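Local coordinates for type IV pilus biogenesis protein PilB (Streptococcus sanguinis, PDB 7B7P) that serves as a minor pilin of type IV pili and has a direct role in adhesion, probably through a module resembling the von Willebrand factor A domain, at residues A[259-270]-A[350-361]. Numbering follows the deposited sequence.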
loop_
_atom_site.group_PDB
_atom_site.type_symbol
_atom_site.label_atom_id
_atom_site.label_comp_id
_atom_site.label_asym_id
_atom_site.label_seq_id
_atom_site.Cartn_x
_atom_site.Cartn_y
_atom_site.Cartn_z
ATOM N N GLY A 259 13.473 11.695 10.800
ATOM C CA GLY A 259 12.433 11.880 11.802
ATOM C C GLY A 259 11.643 13.164 11.607
ATOM O O GLY A 259 10.406 13.162 11.662
ATOM N N ASP A 260 12.339 14.289 11.362
ATOM C CA ASP A 260 11.594 15.538 11.205
ATOM C C ASP A 260 10.764 15.513 9.925
ATOM O O ASP A 260 9.612 15.966 9.916
ATOM C CB ASP A 260 12.525 16.759 11.248
ATOM C CG ASP A 260 11.782 18.065 11.637
ATOM O OD1 ASP A 260 10.714 18.008 12.276
ATOM O OD2 ASP A 260 12.242 19.166 11.267
ATOM N N GLY A 261 11.317 14.962 8.839
ATOM C CA GLY A 261 10.532 14.844 7.628
ATOM C C GLY A 261 9.279 14.025 7.856
ATOM O O GLY A 261 8.187 14.389 7.396
ATOM N N LEU A 262 9.423 12.912 8.589
ATOM C CA LEU A 262 8.301 12.028 8.864
ATOM C C LEU A 262 7.270 12.719 9.744
ATOM O O LEU A 262 6.060 12.484 9.599
ATOM C CB LEU A 262 8.804 10.738 9.526
ATOM C CG LEU A 262 7.719 9.672 9.754
ATOM C CD1 LEU A 262 7.215 9.087 8.417
ATOM C CD2 LEU A 262 8.214 8.567 10.665
ATOM N N ARG A 263 7.735 13.567 10.665
ATOM C CA ARG A 263 6.816 14.318 11.511
ATOM C C ARG A 263 5.934 15.225 10.669
ATOM O O ARG A 263 4.706 15.230 10.819
ATOM C CB ARG A 263 7.595 15.128 12.559
ATOM C CG ARG A 263 6.698 16.006 13.445
ATOM C CD ARG A 263 7.475 16.544 14.649
ATOM N NE ARG A 263 8.544 17.488 14.285
ATOM C CZ ARG A 263 8.780 18.616 14.960
ATOM N NH1 ARG A 263 8.017 18.925 16.007
ATOM N NH2 ARG A 263 9.763 19.430 14.600
ATOM N N TYR A 264 6.543 16.005 9.772
ATOM C CA TYR A 264 5.739 16.870 8.913
ATOM C C TYR A 264 4.775 16.043 8.071
ATOM O O TYR A 264 3.584 16.361 7.983
ATOM C CB TYR A 264 6.637 17.700 8.017
ATOM C CG TYR A 264 7.237 18.936 8.672
ATOM C CD1 TYR A 264 7.921 18.845 9.881
ATOM C CD2 TYR A 264 7.156 20.184 8.055
ATOM C CE1 TYR A 264 8.495 19.953 10.461
ATOM C CE2 TYR A 264 7.726 21.305 8.631
ATOM C CZ TYR A 264 8.396 21.182 9.832
ATOM O OH TYR A 264 8.974 22.278 10.432
ATOM N N GLY A 265 5.268 14.950 7.481
ATOM C CA GLY A 265 4.404 14.097 6.689
ATOM C C GLY A 265 3.212 13.587 7.460
ATOM O O GLY A 265 2.069 13.734 7.025
ATOM N N MET A 266 3.455 13.002 8.637
ATOM C CA MET A 266 2.366 12.339 9.355
ATOM C C MET A 266 1.354 13.335 9.919
ATOM O O MET A 266 0.147 13.047 9.938
ATOM C CB MET A 266 2.917 11.454 10.476
ATOM C CG MET A 266 3.721 10.264 9.966
ATOM S SD MET A 266 4.108 9.103 11.274
ATOM C CE MET A 266 4.391 7.586 10.322
ATOM N N ILE A 267 1.805 14.487 10.428
ATOM C CA ILE A 267 0.807 15.395 10.990
ATOM C C ILE A 267 -0.051 15.992 9.884
ATOM O O ILE A 267 -1.267 16.133 10.045
ATOM C CB ILE A 267 1.425 16.490 11.886
ATOM C CG1 ILE A 267 0.299 17.233 12.617
ATOM C CG2 ILE A 267 2.223 17.489 11.112
ATOM C CD1 ILE A 267 0.755 17.985 13.867
ATOM N N SER A 268 0.542 16.304 8.726
ATOM C CA SER A 268 -0.287 16.774 7.612
ATOM C C SER A 268 -1.273 15.697 7.155
ATOM O O SER A 268 -2.391 16.015 6.748
ATOM C CB SER A 268 0.584 17.247 6.449
ATOM O OG SER A 268 1.199 16.168 5.769
ATOM N N LEU A 269 -0.906 14.421 7.269
ATOM C CA LEU A 269 -1.843 13.353 6.931
ATOM C C LEU A 269 -2.964 13.245 7.965
ATOM O O LEU A 269 -4.112 12.910 7.624
ATOM C CB LEU A 269 -1.098 12.020 6.815
ATOM C CG LEU A 269 -0.325 11.714 5.534
ATOM C CD1 LEU A 269 0.381 10.374 5.727
ATOM C CD2 LEU A 269 -1.253 11.672 4.297
ATOM N N GLN A 270 -2.655 13.511 9.236
ATOM C CA GLN A 270 -3.693 13.453 10.256
ATOM C C GLN A 270 -4.827 14.432 9.967
ATOM O O GLN A 270 -5.983 14.161 10.308
ATOM C CB GLN A 270 -3.101 13.724 11.640
ATOM C CG GLN A 270 -2.236 12.609 12.210
ATOM C CD GLN A 270 -2.936 11.258 12.287
ATOM O OE1 GLN A 270 -2.278 10.212 12.253
ATOM N NE2 GLN A 270 -4.256 11.267 12.434
ATOM N N TYR A 350 14.606 8.802 16.696
ATOM C CA TYR A 350 13.718 9.951 16.532
ATOM C C TYR A 350 12.573 9.609 15.594
ATOM O O TYR A 350 11.408 9.904 15.875
ATOM C CB TYR A 350 14.516 11.147 16.000
ATOM C CG TYR A 350 13.724 12.431 15.822
ATOM C CD1 TYR A 350 12.669 12.725 16.654
ATOM C CD2 TYR A 350 14.072 13.376 14.847
ATOM C CE1 TYR A 350 11.956 13.875 16.530
ATOM C CE2 TYR A 350 13.376 14.551 14.720
ATOM C CZ TYR A 350 12.312 14.799 15.581
ATOM O OH TYR A 350 11.577 15.957 15.487
ATOM N N ALA A 351 12.895 8.974 14.467
ATOM C CA ALA A 351 11.873 8.606 13.499
ATOM C C ALA A 351 10.899 7.589 14.090
ATOM O O ALA A 351 9.700 7.613 13.795
ATOM C CB ALA A 351 12.549 8.067 12.238
ATOM N N GLY A 352 11.391 6.686 14.931
ATOM C CA GLY A 352 10.489 5.766 15.593
ATOM C C GLY A 352 9.589 6.465 16.600
ATOM O O GLY A 352 8.395 6.165 16.691
ATOM N N GLU A 353 10.139 7.412 17.368
ATOM C CA GLU A 353 9.281 8.147 18.303
ATOM C C GLU A 353 8.227 8.945 17.551
ATOM O O GLU A 353 7.063 8.971 17.957
ATOM C CB GLU A 353 10.096 9.076 19.205
ATOM C CG GLU A 353 10.955 8.361 20.196
ATOM C CD GLU A 353 10.189 7.284 20.972
ATOM O OE1 GLU A 353 9.215 7.627 21.669
ATOM O OE2 GLU A 353 10.553 6.090 20.873
ATOM N N VAL A 354 8.606 9.564 16.425
ATOM C CA VAL A 354 7.631 10.309 15.633
ATOM C C VAL A 354 6.523 9.385 15.142
ATOM O O VAL A 354 5.334 9.719 15.212
ATOM C CB VAL A 354 8.326 11.027 14.461
ATOM C CG1 VAL A 354 7.294 11.463 13.440
ATOM C CG2 VAL A 354 9.144 12.220 14.965
ATOM N N SER A 355 6.895 8.195 14.676
ATOM C CA SER A 355 5.907 7.259 14.147
ATOM C C SER A 355 4.912 6.830 15.218
ATOM O O SER A 355 3.708 6.731 14.955
ATOM C CB SER A 355 6.610 6.029 13.561
ATOM O OG SER A 355 5.662 5.189 12.917
ATOM N N LYS A 356 5.391 6.574 16.428
ATOM C CA LYS A 356 4.479 6.178 17.500
ATOM C C LYS A 356 3.501 7.295 17.852
ATOM O O LYS A 356 2.335 7.038 18.147
ATOM C CB LYS A 356 5.275 5.754 18.727
ATOM C CG LYS A 356 5.782 4.330 18.645
ATOM C CD LYS A 356 7.162 4.207 19.225
ATOM C CE LYS A 356 7.131 4.296 20.717
ATOM N NZ LYS A 356 8.315 3.562 21.277
ATOM N N LYS A 357 3.943 8.543 17.812
ATOM C CA LYS A 357 3.039 9.616 18.192
ATOM C C LYS A 357 2.085 10.015 17.065
ATOM O O LYS A 357 0.910 10.295 17.329
ATOM C CB LYS A 357 3.830 10.834 18.653
ATOM C CG LYS A 357 2.933 11.959 19.127
ATOM C CD LYS A 357 3.690 13.024 19.876
ATOM C CE LYS A 357 2.716 14.035 20.515
ATOM N NZ LYS A 357 3.479 14.995 21.345
ATOM N N PHE A 358 2.555 10.047 15.815
ATOM C CA PHE A 358 1.819 10.684 14.731
ATOM C C PHE A 358 1.255 9.702 13.695
ATOM O O PHE A 358 0.663 10.139 12.695
ATOM C CB PHE A 358 2.730 11.705 14.031
ATOM C CG PHE A 358 3.069 12.914 14.878
ATOM C CD1 PHE A 358 2.143 13.934 15.055
ATOM C CD2 PHE A 358 4.309 13.022 15.511
ATOM C CE1 PHE A 358 2.444 15.048 15.831
ATOM C CE2 PHE A 358 4.618 14.119 16.291
ATOM C CZ PHE A 358 3.683 15.147 16.448
ATOM N N GLY A 359 1.417 8.401 13.892
ATOM C CA GLY A 359 1.101 7.480 12.817
ATOM C C GLY A 359 -0.220 6.745 12.915
ATOM O O GLY A 359 -0.424 5.768 12.188
ATOM N N LEU A 360 -1.136 7.222 13.768
ATOM C CA LEU A 360 -2.337 6.450 14.092
ATOM C C LEU A 360 -3.196 6.171 12.857
ATOM O O LEU A 360 -3.656 5.042 12.652
ATOM C CB LEU A 360 -3.165 7.167 15.157
ATOM C CG LEU A 360 -4.428 6.391 15.531
ATOM C CD1 LEU A 360 -4.086 5.043 16.139
ATOM C CD2 LEU A 360 -5.335 7.203 16.467
ATOM N N GLY A 361 -3.444 7.161 12.033
ATOM C CA GLY A 361 -4.356 6.748 10.980
ATOM C C GLY A 361 -3.743 6.107 9.746
ATOM O O GLY A 361 -4.445 5.904 8.746
#
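From Gly259, whose CA lies 3.7 Å from the CA of Ala351, to Met266 beside Phe358, helices 259-270 and 350-358 run side by side in the same direction, their axes 14° apart and 8.4 Å at closest approach. Gly259 has no side chain to hold the backbones apart, and the Tyr350 ring lies against this turn, its CE2 3.5 Å from the backbone N of Asp260. Beyond the ring, the Tyr350 hydroxyl sits over one face of the Arg263 guanidinium, but its hydrogen bond goes to Asp320 O. Arg263 turns side-on to Asp260, giving both NE and NH2 to OD1; NH1 bonds Ser322 O, so the guanidinium is held from two directions. One turn on, Val354 wedges between successive turns of the partner helix: CG1 reaches Arg263 CA at 3.5 Å, while CG2 faces Gly259 O. Phe358 packs against Met266, Arg263 and Ile267, its CB 3.6 Å from Met266 CB and its ring touched obliquely by Ile267 CD1, near CE1, and by Arg263 CG, near CE2. With CG beside its backbone N (chi1 -66°), Met266 extends across to bring SD against Gly359 CA. After the second helix ends, Gln270 OE1 accepts a nearly straight hydrogen bond from Gly361 N (3.3 Å, 177°), in the carbonyl plane and on a lone pair. Within the Rossmann-like von Willebrand factor A fold, the two helices lie next to each other beside the central sheet: Leu262 and Met266 rest on Ile279 of strand 276-283, while Tyr350 and Arg263 meet Leu291 of strand 289-291.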